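Local coordinates for histone acetyltransferase (Trypanosoma brucei brucei, PDB 6IF4), which probably acetylates lysine side chains of histones with acetyl-CoA as a MYST-family enzyme, this fragment being its presumed Tudor (Tudor-knot) domain, at residues F18-A27 with D49-R60. Sequence-based numbering, arbitrary orientation.
Sequences FHAAIIQEVA and DRWLPGSALRER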
loop_
_atom_site.group_PDB
_atom_site.type_symbol
_atom_site.label_atom_id
_atom_site.label_comp_id
_atom_site.label_asym_id
_atom_site.label_seq_id
_atom_site.Cartn_x
_atom_site.Cartn_y
_atom_site.Cartn_z
ATOM N N PHE B 18 -2.758 -7.748 8.727
ATOM C CA PHE B 18 -1.582 -7.075 8.197
ATOM C C PHE B 18 -0.666 -8.091 7.528
ATOM O O PHE B 18 -0.313 -9.110 8.130
ATOM C CB PHE B 18 -0.834 -6.343 9.311
ATOM C CG PHE B 18 -1.229 -4.904 9.462
ATOM C CD1 PHE B 18 -0.982 -3.996 8.445
ATOM C CD2 PHE B 18 -1.843 -4.456 10.620
ATOM C CE1 PHE B 18 -1.340 -2.669 8.579
ATOM C CE2 PHE B 18 -2.207 -3.130 10.761
ATOM C CZ PHE B 18 -1.954 -2.235 9.736
ATOM N N HIS B 19 -0.277 -7.810 6.288
ATOM C CA HIS B 19 0.628 -8.665 5.533
ATOM C C HIS B 19 1.790 -7.836 5.014
ATOM O O HIS B 19 1.616 -6.666 4.661
ATOM C CB HIS B 19 -0.090 -9.351 4.370
ATOM C CG HIS B 19 -1.096 -10.369 4.802
ATOM N ND1 HIS B 19 -0.760 -11.678 5.081
ATOM C CD2 HIS B 19 -2.431 -10.273 5.012
ATOM C CE1 HIS B 19 -1.843 -12.342 5.441
ATOM N NE2 HIS B 19 -2.871 -11.512 5.406
ATOM N N ALA B 20 2.976 -8.443 4.979
ATOM C CA ALA B 20 4.119 -7.791 4.356
ATOM C C ALA B 20 3.794 -7.436 2.910
ATOM O O ALA B 20 3.199 -8.229 2.175
ATOM C CB ALA B 20 5.348 -8.697 4.415
ATOM N N ALA B 21 4.172 -6.226 2.506
ATOM C CA ALA B 21 3.847 -5.735 1.177
ATOM C C ALA B 21 4.919 -4.752 0.727
ATOM O O ALA B 21 5.832 -4.400 1.479
ATOM C CB ALA B 21 2.456 -5.090 1.157
ATOM N N ILE B 22 4.787 -4.300 -0.517
ATOM C CA ILE B 22 5.668 -3.304 -1.109
ATOM C C ILE B 22 4.792 -2.351 -1.905
ATOM O O ILE B 22 3.753 -2.740 -2.447
ATOM C CB ILE B 22 6.756 -3.939 -2.014
ATOM C CG1 ILE B 22 7.669 -4.871 -1.217
ATOM C CG2 ILE B 22 7.596 -2.874 -2.709
ATOM C CD1 ILE B 22 8.533 -5.764 -2.086
ATOM N N ILE B 23 5.194 -1.090 -1.954
ATOM C CA ILE B 23 4.448 -0.083 -2.694
ATOM C C ILE B 23 4.949 -0.053 -4.131
ATOM O O ILE B 23 6.131 0.203 -4.386
ATOM C CB ILE B 23 4.557 1.284 -2.016
ATOM C CG1 ILE B 23 3.685 1.235 -0.763
ATOM C CG2 ILE B 23 4.103 2.394 -2.948
ATOM C CD1 ILE B 23 3.765 2.414 0.058
ATOM N N GLN B 24 4.044 -0.320 -5.070
ATOM C CA GLN B 24 4.393 -0.358 -6.482
ATOM C C GLN B 24 4.259 0.990 -7.153
ATOM O O GLN B 24 5.037 1.301 -8.062
ATOM C CB GLN B 24 3.480 -1.333 -7.226
ATOM C CG GLN B 24 3.699 -2.799 -6.928
ATOM C CD GLN B 24 3.500 -3.654 -8.162
ATOM O OE1 GLN B 24 4.030 -4.766 -8.259
ATOM N NE2 GLN B 24 2.758 -3.126 -9.131
ATOM N N GLU B 25 3.310 1.805 -6.703
ATOM C CA GLU B 25 2.995 3.065 -7.351
ATOM C C GLU B 25 2.389 3.999 -6.322
ATOM O O GLU B 25 1.796 3.559 -5.333
ATOM C CB GLU B 25 2.002 2.886 -8.513
ATOM C CG GLU B 25 2.511 2.089 -9.697
ATOM C CD GLU B 25 3.585 2.817 -10.476
ATOM O OE1 GLU B 25 3.681 4.055 -10.345
ATOM O OE2 GLU B 25 4.332 2.150 -11.222
ATOM N N VAL B 26 2.558 5.293 -6.558
ATOM C CA VAL B 26 1.925 6.337 -5.767
ATOM C C VAL B 26 1.144 7.222 -6.725
ATOM O O VAL B 26 1.615 7.521 -7.829
ATOM C CB VAL B 26 2.965 7.154 -4.972
ATOM C CG1 VAL B 26 2.306 8.327 -4.260
ATOM C CG2 VAL B 26 3.688 6.262 -3.974
ATOM N N ALA B 27 -0.048 7.640 -6.308
ATOM C CA ALA B 27 -0.867 8.504 -7.141
ATOM C C ALA B 27 -1.698 9.410 -6.248
ATOM O O ALA B 27 -2.170 8.992 -5.188
ATOM C CB ALA B 27 -1.786 7.695 -8.064
ATOM N N ASP B 49 -3.043 -7.415 -5.728
ATOM C CA ASP B 49 -2.590 -6.015 -5.710
ATOM C C ASP B 49 -3.793 -5.070 -5.650
ATOM O O ASP B 49 -4.787 -5.311 -6.318
ATOM C CB ASP B 49 -1.748 -5.672 -6.914
ATOM C CG ASP B 49 -0.476 -6.475 -7.033
ATOM O OD1 ASP B 49 -0.189 -7.244 -6.175
ATOM O OD2 ASP B 49 0.190 -6.263 -7.955
ATOM N N ARG B 50 -3.634 -3.990 -4.911
ATOM C CA ARG B 50 -4.747 -3.035 -4.824
ATOM C C ARG B 50 -4.302 -1.648 -4.393
ATOM O O ARG B 50 -3.250 -1.487 -3.893
ATOM C CB ARG B 50 -5.789 -3.492 -3.807
ATOM C CG ARG B 50 -5.251 -3.902 -2.464
ATOM C CD ARG B 50 -6.349 -4.651 -1.730
ATOM N NE ARG B 50 -6.318 -6.002 -2.230
ATOM C CZ ARG B 50 -7.303 -6.864 -2.250
ATOM N NH1 ARG B 50 -8.496 -6.544 -1.810
ATOM N NH2 ARG B 50 -7.091 -8.064 -2.724
ATOM N N TRP B 51 -5.174 -0.709 -4.678
ATOM C CA TRP B 51 -4.967 0.665 -4.244
ATOM C C TRP B 51 -5.462 0.824 -2.811
ATOM O O TRP B 51 -6.579 0.412 -2.486
ATOM C CB TRP B 51 -5.699 1.635 -5.170
ATOM C CG TRP B 51 -5.087 1.746 -6.528
ATOM C CD1 TRP B 51 -5.473 1.082 -7.655
ATOM C CD2 TRP B 51 -3.978 2.569 -6.904
ATOM N NE1 TRP B 51 -4.674 1.443 -8.710
ATOM C CE2 TRP B 51 -3.747 2.355 -8.277
ATOM C CE3 TRP B 51 -3.157 3.469 -6.215
ATOM C CZ2 TRP B 51 -2.731 3.005 -8.974
ATOM C CZ3 TRP B 51 -2.148 4.112 -6.908
ATOM C CH2 TRP B 51 -1.943 3.876 -8.273
ATOM N N LEU B 52 -4.637 1.417 -1.955
ATOM C CA LEU B 52 -5.006 1.607 -0.559
ATOM C C LEU B 52 -4.616 2.987 -0.097
ATOM O O LEU B 52 -3.625 3.563 -0.579
ATOM C CB LEU B 52 -4.338 0.561 0.349
ATOM C CG LEU B 52 -4.710 -0.900 0.101
ATOM C CD1 LEU B 52 -3.820 -1.826 0.918
ATOM C CD2 LEU B 52 -6.179 -1.131 0.421
ATOM N N PRO B 53 -5.364 3.579 0.836
ATOM C CA PRO B 53 -4.944 4.822 1.469
ATOM C C PRO B 53 -3.870 4.554 2.519
ATOM O O PRO B 53 -3.603 3.413 2.900
ATOM C CB PRO B 53 -6.230 5.345 2.108
ATOM C CG PRO B 53 -6.979 4.101 2.450
ATOM C CD PRO B 53 -6.668 3.112 1.353
ATOM N N GLY B 54 -3.252 5.641 2.985
ATOM C CA GLY B 54 -2.209 5.509 3.989
ATOM C C GLY B 54 -2.698 4.894 5.287
ATOM O O GLY B 54 -1.918 4.274 6.015
ATOM N N SER B 55 -3.994 5.044 5.588
ATOM C CA SER B 55 -4.555 4.508 6.827
ATOM C C SER B 55 -4.509 2.988 6.882
ATOM O O SER B 55 -4.694 2.413 7.960
ATOM C CB SER B 55 -5.997 4.990 7.007
ATOM O OG SER B 55 -6.750 4.811 5.823
ATOM N N ALA B 56 -4.288 2.324 5.750
ATOM C CA ALA B 56 -4.195 0.873 5.704
ATOM C C ALA B 56 -2.760 0.368 5.762
ATOM O O ALA B 56 -2.545 -0.847 5.708
ATOM C CB ALA B 56 -4.875 0.338 4.439
ATOM N N LEU B 57 -1.781 1.261 5.891
ATOM C CA LEU B 57 -0.377 0.901 5.774
ATOM C C LEU B 57 0.379 1.189 7.066
ATOM O O LEU B 57 0.010 2.063 7.853
ATOM C CB LEU B 57 0.300 1.658 4.621
ATOM C CG LEU B 57 -0.314 1.526 3.227
ATOM C CD1 LEU B 57 0.501 2.318 2.217
ATOM C CD2 LEU B 57 -0.404 0.068 2.818
ATOM N N ARG B 58 1.468 0.446 7.248
ATOM C CA ARG B 58 2.412 0.643 8.334
ATOM C C ARG B 58 3.814 0.486 7.772
ATOM O O ARG B 58 4.036 -0.298 6.849
ATOM C CB ARG B 58 2.224 -0.378 9.469
ATOM C CG ARG B 58 0.947 -0.251 10.262
ATOM C CD ARG B 58 1.068 -0.992 11.588
ATOM N NE ARG B 58 1.333 -2.420 11.427
ATOM C CZ ARG B 58 2.496 -3.007 11.703
ATOM N NH1 ARG B 58 3.521 -2.290 12.142
ATOM N NH2 ARG B 58 2.635 -4.314 11.534
ATOM N N GLU B 59 4.758 1.234 8.334
ATOM C CA GLU B 59 6.159 1.008 8.009
ATOM C C GLU B 59 6.543 -0.417 8.379
ATOM O O GLU B 59 5.996 -1.008 9.313
ATOM C CB GLU B 59 7.057 1.993 8.760
ATOM C CG GLU B 59 7.092 3.400 8.200
ATOM C CD GLU B 59 8.028 4.301 8.985
ATOM O OE1 GLU B 59 7.920 5.538 8.846
ATOM O OE2 GLU B 59 8.870 3.774 9.745
ATOM N N ARG B 60 7.492 -0.966 7.632
ATOM C CA ARG B 60 8.011 -2.324 7.887
ATOM C C ARG B 60 9.546 -2.279 7.880
ATOM O O ARG B 60 10.116 -2.023 6.848
ATOM C CB ARG B 60 7.439 -3.338 6.894
ATOM C CG ARG B 60 8.048 -4.730 6.971
ATOM C CD ARG B 60 7.405 -5.827 6.142
ATOM N NE ARG B 60 7.318 -5.641 4.720
ATOM C CZ ARG B 60 8.114 -6.194 3.821
ATOM N NH1 ARG B 60 9.087 -6.980 4.211
ATOM N NH2 ARG B 60 7.949 -5.956 2.537
#
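In this small SH3-like barrel of the Tudor-knot type, the long strand 18-27 meets 49-60, whose strands 50-53 and 57-59 form the two outer edges of the sheet, joined by the 3-10 turn 54-56. Each is separated from 18-27 by one strand, 35-41 or 9-13, so the contact is made mainly by side chains. At one end Arg58 lies across one face of the Phe18 ring, with CG 3.6 Å from Phe18 CZ and NE over the ring centre. The guanidinium stands nearly upright on the ring, the planes 86° apart, in a cation-pi contact with Arg58 CZ 4.6 Å from the Phe18 centroid. Inside the barrel, Ile23 CD1 meets Leu57 CD1 at 3.9 Å, and Phe4 touches both side chains. At the other end Ala27 CB packs on Trp51 CZ3 at 3.8 Å, near the classic beta bulge that Gln24 and Glu25 make opposite Tyr38, whose ring also meets Trp51. Arg60 bends at chi3 (58°) to lay one guanidinium face over Ala20 CB, and its NE bonds to Val10 O. Arg60 NH2 donates a nearly straight bond (172°) to Ala21 O, 2.8 Å away and in the guanidinium plane, although NH2 itself sits above the carbonyl plane.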